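Side-chain contacts in kelch repeat and BTB domain-containing protein A55 (Vaccinia virus WR, PDB 6I2M), which probably serves as a substrate-specific adaptor of CUL3-containing E3 ubiquitin ligases, with this BTB-BACK part supplying the CUL3-binding BTB domain and the Kelch repeats thought to recruit host targets: residues I25-E30 / Q70-L75; E44-L49 / V62-L67; D89-I94 / I124-Y129. All blocks are in the same frame, centred on the assembly; numbering follows the deposited sequence.

Contact 1. Residues I25-E30 / Q70-L75; sequences IVINDE and QSVNDL
Neither ring nor amide nor carboxylate enters the join of Ile27 and Val72, which has no flat face to cover and is made of methyl groups and one methine, Val72 CB. The two side chains reach toward each other tip to tip, Ile27 CD1 lying 3.9 Å from Val72 CG1 and equally near the CB that carries it. On the strand side, Ile27 keeps CG1 beside its backbone N (chi1 -55°), and the second torsion, 133°, falls short of fully anti as it carries CD1 out to the helix. Val72 CG1 has a second, looser neighbour in Ile25, whose CG2 approaches to 4.3 Å. One valine branch is thus shared by residues two apart in the strand, as expected where alternate side chains of a strand face one helix. All three residues are buried, and no hydrogen bond crosses the contact. Just beyond Ile27 the chain reverses through Asn28 and Asp29, and paired backbone bonds between Ile27 and Glu30 close a tight beta hairpin. Ile25 also packs on Ile76 and Ile27 on Tyr69, so strand 23-27, central in the three-stranded BTB sheet, lies against helix 69-79, whose Val72 also reaches Thr97 of helix 91-101.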
loop_
_atom_site.group_PDB
_atom_site.type_symbol
_atom_site.label_atom_id
_atom_site.label_comp_id
_atom_site.label_asym_id
_atom_site.label_seq_id
_atom_site.Cartn_x
_atom_site.Cartn_y
_atom_site.Cartn_z
ATOM N N ILE A 25 8.047 17.839 -7.856
ATOM C CA ILE A 25 8.602 18.616 -6.745
ATOM C C ILE A 25 9.948 19.211 -7.172
ATOM O O ILE A 25 10.846 18.475 -7.587
ATOM C CB ILE A 25 8.664 17.792 -5.423
ATOM C CG1 ILE A 25 7.245 17.370 -4.980
ATOM C CG2 ILE A 25 9.372 18.574 -4.302
ATOM C CD1 ILE A 25 7.155 16.035 -4.264
ATOM N N VAL A 26 10.062 20.547 -7.089
ATOM C CA VAL A 26 11.253 21.301 -7.482
ATOM C C VAL A 26 12.004 21.853 -6.263
ATOM O O VAL A 26 11.447 22.626 -5.478
ATOM C CB VAL A 26 10.917 22.397 -8.538
ATOM C CG1 VAL A 26 12.115 23.306 -8.816
ATOM C CG2 VAL A 26 10.416 21.772 -9.835
ATOM N N ILE A 27 13.275 21.439 -6.120
ATOM C CA ILE A 27 14.198 21.876 -5.070
ATOM C C ILE A 27 15.419 22.455 -5.797
ATOM O O ILE A 27 16.277 21.702 -6.270
ATOM C CB ILE A 27 14.557 20.741 -4.056
ATOM C CG1 ILE A 27 13.293 20.127 -3.419
ATOM C CG2 ILE A 27 15.520 21.242 -2.969
ATOM C CD1 ILE A 27 13.285 18.628 -3.405
ATOM N N ASN A 28 15.447 23.799 -5.928
ATOM C CA ASN A 28 16.475 24.598 -6.610
ATOM C C ASN A 28 16.594 24.246 -8.108
ATOM O O ASN A 28 16.030 24.964 -8.937
ATOM C CB ASN A 28 17.835 24.548 -5.885
ATOM C CG ASN A 28 17.812 25.103 -4.481
ATOM O OD1 ASN A 28 17.544 26.290 -4.253
ATOM N ND2 ASN A 28 18.109 24.258 -3.507
ATOM N N ASP A 29 17.297 23.143 -8.448
ATOM C CA ASP A 29 17.504 22.683 -9.828
ATOM C C ASP A 29 17.133 21.204 -10.030
ATOM O O ASP A 29 17.127 20.720 -11.166
ATOM C CB ASP A 29 18.956 22.945 -10.269
ATOM C CG ASP A 29 19.327 24.414 -10.339
ATOM O OD1 ASP A 29 18.770 25.127 -11.204
ATOM O OD2 ASP A 29 20.180 24.848 -9.537
ATOM N N GLU A 30 16.817 20.497 -8.929
ATOM C CA GLU A 30 16.450 19.079 -8.929
ATOM C C GLU A 30 14.934 18.880 -9.045
ATOM O O GLU A 30 14.164 19.685 -8.516
ATOM C CB GLU A 30 16.988 18.384 -7.668
ATOM C CG GLU A 30 18.506 18.302 -7.583
ATOM C CD GLU A 30 19.181 17.104 -8.228
ATOM O OE1 GLU A 30 18.536 16.407 -9.045
ATOM O OE2 GLU A 30 20.369 16.865 -7.914
ATOM N N GLN A 70 18.146 15.639 -0.674
ATOM C CA GLN A 70 18.349 14.234 -0.300
ATOM C C GLN A 70 17.363 13.792 0.787
ATOM O O GLN A 70 16.937 12.637 0.787
ATOM C CB GLN A 70 19.814 13.972 0.108
ATOM C CG GLN A 70 20.227 12.490 0.163
ATOM C CD GLN A 70 20.090 11.741 -1.149
ATOM O OE1 GLN A 70 20.435 12.235 -2.230
ATOM N NE2 GLN A 70 19.587 10.517 -1.075
ATOM N N SER A 71 16.965 14.730 1.670
ATOM C CA SER A 71 15.986 14.510 2.731
ATOM C C SER A 71 14.593 14.296 2.119
ATOM O O SER A 71 13.963 13.282 2.415
ATOM C CB SER A 71 15.980 15.688 3.701
ATOM O OG SER A 71 15.041 15.504 4.746
ATOM N N VAL A 72 14.143 15.222 1.234
ATOM C CA VAL A 72 12.847 15.167 0.536
ATOM C C VAL A 72 12.754 13.893 -0.329
ATOM O O VAL A 72 11.755 13.181 -0.240
ATOM C CB VAL A 72 12.533 16.468 -0.272
ATOM C CG1 VAL A 72 11.232 16.348 -1.061
ATOM C CG2 VAL A 72 12.472 17.691 0.636
ATOM N N ASN A 73 13.812 13.599 -1.120
ATOM C CA ASN A 73 13.908 12.430 -2.005
ATOM C C ASN A 73 13.747 11.105 -1.249
ATOM O O ASN A 73 12.983 10.245 -1.693
ATOM C CB ASN A 73 15.223 12.451 -2.798
ATOM C CG ASN A 73 15.294 11.415 -3.892
ATOM O OD1 ASN A 73 14.734 11.584 -4.981
ATOM N ND2 ASN A 73 15.983 10.317 -3.626
ATOM N N ASP A 74 14.446 10.953 -0.103
ATOM C CA ASP A 74 14.378 9.753 0.736
ATOM C C ASP A 74 13.035 9.627 1.446
ATOM O O ASP A 74 12.585 8.506 1.689
ATOM C CB ASP A 74 15.541 9.708 1.740
ATOM C CG ASP A 74 16.910 9.432 1.136
ATOM O OD1 ASP A 74 16.978 9.125 -0.078
ATOM O OD2 ASP A 74 17.911 9.520 1.876
ATOM N N LEU A 75 12.394 10.771 1.767
ATOM C CA LEU A 75 11.080 10.806 2.407
ATOM C C LEU A 75 9.995 10.354 1.436
ATOM O O LEU A 75 9.067 9.669 1.859
ATOM C CB LEU A 75 10.763 12.191 2.988
ATOM C CG LEU A 75 11.385 12.503 4.350
ATOM C CD1 LEU A 75 11.411 13.984 4.603
ATOM C CD2 LEU A 75 10.647 11.812 5.471
#

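Contact 2. Residues E44-L49 / V62-L67; sequences EYFSIL and VNLSHL
Tyr45 OH lies 4.3 Å from Leu64 CD2, and its polar partner is a basic side chain from the chain of another protein, to which it is hydrogen-bonded. The same tyrosine therefore serves two surfaces, an intermolecular one and an apolar one within the chain. Leu64 divides its branches between consecutive aromatic residues, CD2 going to Tyr45 and CD1 to Phe46, with CD1 4.3 Å from Phe46 CZ. Both methyls come up obliquely to their rings. One helical turn after Tyr45, Leu49 meets Val62 tip to tip, its CD2 standing 3.8 Å from Val62 CG2 and somewhat farther from CG1; with CG anti to the backbone N (chi1 -177°), the leucine extends toward the strand. Every touching residue is buried. Outside the two segments, Glu44 is salt-bridged to basic side chains of that other protein's chain, consistent with the role of the BTB domain in binding CUL3, so helix 44-49 joins the domain core to that interface. Beyond strand 61-63 the chain enters a type I turn from Leu64 to Leu67. Val62 pairs through its backbone with strand 23-27, Phe46 also packs on helix 36-42, and Leu101 of helix 91-101 touches both Tyr45 and Phe46.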
loop_
_atom_site.group_PDB
_atom_site.type_symbol
_atom_site.label_atom_id
_atom_site.label_comp_id
_atom_site.label_asym_id
_atom_site.label_seq_id
_atom_site.Cartn_x
_atom_site.Cartn_y
_atom_site.Cartn_z
ATOM N N GLU A 44 0.341 14.936 5.269
ATOM C CA GLU A 44 -0.875 15.741 5.377
ATOM C C GLU A 44 -0.724 17.132 4.739
ATOM O O GLU A 44 -1.735 17.792 4.490
ATOM C CB GLU A 44 -1.360 15.815 6.829
ATOM C CG GLU A 44 -2.874 15.864 6.957
ATOM C CD GLU A 44 -3.417 15.638 8.354
ATOM O OE1 GLU A 44 -3.230 14.524 8.895
ATOM O OE2 GLU A 44 -4.048 16.570 8.902
ATOM N N TYR A 45 0.530 17.559 4.445
ATOM C CA TYR A 45 0.837 18.834 3.782
ATOM C C TYR A 45 0.256 18.810 2.368
ATOM O O TYR A 45 -0.447 19.746 1.988
ATOM C CB TYR A 45 2.361 19.087 3.734
ATOM C CG TYR A 45 2.761 20.404 3.099
ATOM C CD1 TYR A 45 3.094 20.478 1.748
ATOM C CD2 TYR A 45 2.830 21.572 3.853
ATOM C CE1 TYR A 45 3.454 21.688 1.157
ATOM C CE2 TYR A 45 3.195 22.786 3.273
ATOM C CZ TYR A 45 3.508 22.840 1.925
ATOM O OH TYR A 45 3.872 24.035 1.355
ATOM N N PHE A 46 0.543 17.731 1.607
ATOM C CA PHE A 46 0.053 17.513 0.246
ATOM C C PHE A 46 -1.463 17.295 0.231
ATOM O O PHE A 46 -2.121 17.707 -0.724
ATOM C CB PHE A 46 0.779 16.329 -0.413
ATOM C CG PHE A 46 2.251 16.555 -0.671
ATOM C CD1 PHE A 46 3.208 16.112 0.233
ATOM C CD2 PHE A 46 2.682 17.193 -1.828
ATOM C CE1 PHE A 46 4.570 16.315 -0.008
ATOM C CE2 PHE A 46 4.045 17.395 -2.071
ATOM C CZ PHE A 46 4.979 16.954 -1.159
ATOM N N SER A 47 -2.015 16.673 1.298
ATOM C CA SER A 47 -3.452 16.420 1.457
ATOM C C SER A 47 -4.225 17.739 1.543
ATOM O O SER A 47 -5.272 17.883 0.910
ATOM C CB SER A 47 -3.711 15.568 2.696
ATOM O OG SER A 47 -5.073 15.184 2.785
ATOM N N ILE A 48 -3.688 18.710 2.301
ATOM C CA ILE A 48 -4.283 20.038 2.450
ATOM C C ILE A 48 -3.974 20.884 1.202
ATOM O O ILE A 48 -4.792 21.721 0.817
ATOM C CB ILE A 48 -3.864 20.692 3.798
ATOM C CG1 ILE A 48 -4.510 19.936 4.980
ATOM C CG2 ILE A 48 -4.229 22.178 3.849
ATOM C CD1 ILE A 48 -3.727 19.945 6.244
ATOM N N LEU A 49 -2.814 20.630 0.551
ATOM C CA LEU A 49 -2.401 21.323 -0.671
ATOM C C LEU A 49 -3.344 20.982 -1.829
ATOM O O LEU A 49 -3.886 21.899 -2.438
ATOM C CB LEU A 49 -0.927 21.010 -1.026
ATOM C CG LEU A 49 -0.312 21.714 -2.251
ATOM C CD1 LEU A 49 -0.145 23.206 -2.020
ATOM C CD2 LEU A 49 1.033 21.112 -2.597
ATOM N N VAL A 62 5.371 21.908 -7.642
ATOM C CA VAL A 62 5.452 22.349 -6.238
ATOM C C VAL A 62 6.913 22.723 -5.932
ATOM O O VAL A 62 7.804 21.887 -6.097
ATOM C CB VAL A 62 4.894 21.297 -5.230
ATOM C CG1 VAL A 62 4.993 21.797 -3.789
ATOM C CG2 VAL A 62 3.455 20.918 -5.556
ATOM N N ASN A 63 7.151 23.972 -5.488
ATOM C CA ASN A 63 8.492 24.468 -5.168
ATOM C C ASN A 63 8.801 24.396 -3.668
ATOM O O ASN A 63 8.208 25.130 -2.873
ATOM C CB ASN A 63 8.702 25.884 -5.728
ATOM C CG ASN A 63 10.129 26.395 -5.687
ATOM O OD1 ASN A 63 11.106 25.633 -5.705
ATOM N ND2 ASN A 63 10.280 27.710 -5.650
ATOM N N LEU A 64 9.725 23.498 -3.291
ATOM C CA LEU A 64 10.162 23.293 -1.907
ATOM C C LEU A 64 11.694 23.434 -1.798
ATOM O O LEU A 64 12.366 22.576 -1.219
ATOM C CB LEU A 64 9.681 21.923 -1.373
ATOM C CG LEU A 64 8.168 21.723 -1.196
ATOM C CD1 LEU A 64 7.817 20.248 -1.168
ATOM C CD2 LEU A 64 7.652 22.408 0.067
ATOM N N SER A 65 12.233 24.539 -2.352
ATOM C CA SER A 65 13.665 24.859 -2.379
ATOM C C SER A 65 14.281 25.160 -1.006
ATOM O O SER A 65 15.500 25.048 -0.857
ATOM C CB SER A 65 13.937 26.005 -3.348
ATOM O OG SER A 65 13.642 25.623 -4.681
ATOM N N HIS A 66 13.448 25.527 -0.008
ATOM C CA HIS A 66 13.892 25.840 1.355
ATOM C C HIS A 66 14.217 24.584 2.196
ATOM O O HIS A 66 14.725 24.710 3.315
ATOM C CB HIS A 66 12.880 26.759 2.065
ATOM C CG HIS A 66 11.556 26.116 2.335
ATOM N ND1 HIS A 66 10.605 25.977 1.340
ATOM C CD2 HIS A 66 11.063 25.602 3.486
ATOM C CE1 HIS A 66 9.574 25.377 1.913
ATOM N NE2 HIS A 66 9.804 25.134 3.203
ATOM N N LEU A 67 13.940 23.382 1.648
ATOM C CA LEU A 67 14.197 22.087 2.289
ATOM C C LEU A 67 15.349 21.341 1.590
ATOM O O LEU A 67 15.627 21.605 0.418
ATOM C CB LEU A 67 12.923 21.216 2.291
ATOM C CG LEU A 67 11.676 21.780 2.990
ATOM C CD1 LEU A 67 10.418 21.158 2.431
ATOM C CD2 LEU A 67 11.738 21.586 4.500
#

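Contact 3. Residues D89-I94 / I124-Y129; sequences DNVKYI and IDFYIY
Lys92 sets its CG over one face of the Tyr129 ring. This carbon of Lys92 stands 4.0 Å from the centroid of the Tyr129 ring, 24° off the normal and displaced toward the rim, a CH-pi contact in which the two side chains slide past each other in opposite directions. Farther along, Lys92 CE passes 3.8 Å from Tyr129 CB, at the root of the ring. From CG outward the lysine is fully extended, and with CG itself anti to the backbone N (chi1 -161°) the straight chain carries its ammonium group past the tyrosine to Asp125, one helical turn before Tyr129. There Lys92 NZ forms a salt bridge, 2.8 Å from Asp125 OD1; it meets that oxygen on the syn side, 23° out of the carboxylate plane, and adds a weak bond to OD2. The lysine and aspartate side chains cross at about a right angle. The contact joins helix 91-101 of the BTB domain to helix 120-132 of the BACK region, the two units that precede the Kelch repeats in proteins of this architecture. Tyr129 OH is hydrogen-bonded to Ser96 OG, which ties the far end of the ring back to the BTB helix. On the more buried side Val91 CG2 comes to the edge of the Phe126 ring, 4.2 Å from CZ, while Ile114 of helix 104-116 touches both Val91 and Phe126.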
loop_
_atom_site.group_PDB
_atom_site.type_symbol
_atom_site.label_atom_id
_atom_site.label_comp_id
_atom_site.label_asym_id
_atom_site.label_seq_id
_atom_site.Cartn_x
_atom_site.Cartn_y
_atom_site.Cartn_z
ATOM N N ASP A 89 24.064 11.007 10.902
ATOM C CA ASP A 89 24.324 12.262 10.195
ATOM C C ASP A 89 23.118 12.832 9.432
ATOM O O ASP A 89 22.944 14.052 9.430
ATOM C CB ASP A 89 25.538 12.124 9.261
ATOM C CG ASP A 89 26.836 11.810 9.982
ATOM O OD1 ASP A 89 27.354 12.703 10.690
ATOM O OD2 ASP A 89 27.337 10.675 9.834
ATOM N N ASN A 90 22.299 11.973 8.784
ATOM C CA ASN A 90 21.149 12.434 7.996
ATOM C C ASN A 90 19.831 12.569 8.784
ATOM O O ASN A 90 18.983 13.368 8.378
ATOM C CB ASN A 90 20.937 11.576 6.733
ATOM C CG ASN A 90 20.639 10.102 6.930
ATOM O OD1 ASN A 90 20.054 9.662 7.926
ATOM N ND2 ASN A 90 21.005 9.301 5.942
ATOM N N VAL A 91 19.661 11.811 9.898
ATOM C CA VAL A 91 18.446 11.807 10.744
ATOM C C VAL A 91 18.058 13.202 11.267
ATOM O O VAL A 91 16.870 13.469 11.466
ATOM C CB VAL A 91 18.486 10.774 11.904
ATOM C CG1 VAL A 91 18.380 9.351 11.374
ATOM C CG2 VAL A 91 19.716 10.946 12.796
ATOM N N LYS A 92 19.060 14.074 11.482
ATOM C CA LYS A 92 18.912 15.452 11.947
ATOM C C LYS A 92 18.112 16.275 10.924
ATOM O O LYS A 92 17.235 17.049 11.309
ATOM C CB LYS A 92 20.309 16.063 12.159
ATOM C CG LYS A 92 20.344 17.301 13.041
ATOM C CD LYS A 92 21.765 17.832 13.178
ATOM C CE LYS A 92 21.830 19.084 14.017
ATOM N NZ LYS A 92 23.219 19.598 14.136
ATOM N N TYR A 93 18.395 16.073 9.623
ATOM C CA TYR A 93 17.749 16.792 8.523
ATOM C C TYR A 93 16.456 16.131 8.032
ATOM O O TYR A 93 15.568 16.844 7.562
ATOM C CB TYR A 93 18.736 17.031 7.366
ATOM C CG TYR A 93 20.029 17.692 7.803
ATOM C CD1 TYR A 93 20.096 19.066 8.017
ATOM C CD2 TYR A 93 21.181 16.940 8.013
ATOM C CE1 TYR A 93 21.279 19.676 8.432
ATOM C CE2 TYR A 93 22.370 17.540 8.428
ATOM C CZ TYR A 93 22.415 18.909 8.635
ATOM O OH TYR A 93 23.585 19.505 9.041
ATOM N N ILE A 94 16.339 14.787 8.150
ATOM C CA ILE A 94 15.141 14.039 7.733
ATOM C C ILE A 94 13.958 14.353 8.673
ATOM O O ILE A 94 12.835 14.515 8.193
ATOM C CB ILE A 94 15.407 12.509 7.540
ATOM C CG1 ILE A 94 16.494 12.274 6.462
ATOM C CG2 ILE A 94 14.114 11.747 7.167
ATOM C CD1 ILE A 94 17.163 10.895 6.480
ATOM N N ILE A 124 24.888 16.144 22.863
ATOM C CA ILE A 124 25.414 17.512 22.843
ATOM C C ILE A 124 24.955 18.276 21.574
ATOM O O ILE A 124 24.645 19.466 21.659
ATOM C CB ILE A 124 26.962 17.506 23.067
ATOM C CG1 ILE A 124 27.524 18.930 23.273
ATOM C CG2 ILE A 124 27.729 16.735 21.975
ATOM C CD1 ILE A 124 28.573 19.026 24.358
ATOM N N ASP A 125 24.850 17.569 20.430
ATOM C CA ASP A 125 24.419 18.123 19.146
ATOM C C ASP A 125 22.892 18.141 19.001
ATOM O O ASP A 125 22.350 19.100 18.446
ATOM C CB ASP A 125 25.074 17.345 17.987
ATOM C CG ASP A 125 24.763 17.864 16.594
ATOM O OD1 ASP A 125 24.841 19.096 16.384
ATOM O OD2 ASP A 125 24.462 17.036 15.709
ATOM N N PHE A 126 22.204 17.089 19.496
ATOM C CA PHE A 126 20.747 16.954 19.416
ATOM C C PHE A 126 19.972 17.937 20.307
ATOM O O PHE A 126 18.795 18.187 20.036
ATOM C CB PHE A 126 20.301 15.505 19.676
ATOM C CG PHE A 126 20.526 14.579 18.504
ATOM C CD1 PHE A 126 19.712 14.642 17.379
ATOM C CD2 PHE A 126 21.546 13.636 18.529
ATOM C CE1 PHE A 126 19.927 13.791 16.291
ATOM C CE2 PHE A 126 21.758 12.781 17.442
ATOM C CZ PHE A 126 20.945 12.862 16.331
ATOM N N TYR A 127 20.620 18.501 21.349
ATOM C CA TYR A 127 19.989 19.476 22.246
ATOM C C TYR A 127 19.824 20.835 21.560
ATOM O O TYR A 127 18.731 21.402 21.604
ATOM C CB TYR A 127 20.762 19.604 23.573
ATOM C CG TYR A 127 20.296 20.740 24.460
ATOM C CD1 TYR A 127 19.170 20.608 25.266
ATOM C CD2 TYR A 127 20.992 21.946 24.503
ATOM C CE1 TYR A 127 18.734 21.654 26.080
ATOM C CE2 TYR A 127 20.561 23.002 25.306
ATOM C CZ TYR A 127 19.435 22.849 26.098
ATOM O OH TYR A 127 19.015 23.883 26.899
ATOM N N ILE A 128 20.910 21.351 20.937
ATOM C CA ILE A 128 20.943 22.630 20.208
ATOM C C ILE A 128 19.971 22.567 19.011
ATOM O O ILE A 128 19.337 23.572 18.677
ATOM C CB ILE A 128 22.403 23.018 19.796
ATOM C CG1 ILE A 128 23.386 22.881 20.990
ATOM C CG2 ILE A 128 22.465 24.437 19.197
ATOM C CD1 ILE A 128 24.864 22.680 20.613
ATOM N N TYR A 129 19.834 21.367 18.408
ATOM C CA TYR A 129 18.934 21.072 17.294
ATOM C C TYR A 129 17.466 21.197 17.731
ATOM O O TYR A 129 16.698 21.911 17.087
ATOM C CB TYR A 129 19.231 19.666 16.726
ATOM C CG TYR A 129 18.147 19.122 15.819
ATOM C CD1 TYR A 129 17.969 19.622 14.535
ATOM C CD2 TYR A 129 17.294 18.110 16.252
ATOM C CE1 TYR A 129 16.965 19.136 13.702
ATOM C CE2 TYR A 129 16.283 17.617 15.428
ATOM C CZ TYR A 129 16.124 18.131 14.152
ATOM O OH TYR A 129 15.137 17.650 13.326
#

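Overall arrangement
Contacts 1 and 2 are buried joins inside the BTB domain with no hydrogen bond across them, aliphatic in contact 1 and partly aromatic in contact 2, where a tyrosine hydroxyl also takes part. They share a sheet: strand 23-27 pairs with strand 61-63, and each packs against a different helix. The Val26 N to Val62 O bond, 2.8 Å long, probably stitches them together. Contact 2 lies behind a binding surface, whereas no other protein chain touches contacts 1 or 3. Contact 3, helix against helix, mixes a partly exposed salt bridge with buried apolar packing as the chain passes from BTB to BACK. Contacts 1 and 3 are linked through helices 69-79 and 91-101, between which Ser71 OG is hydrogen-bonded to Tyr93 O.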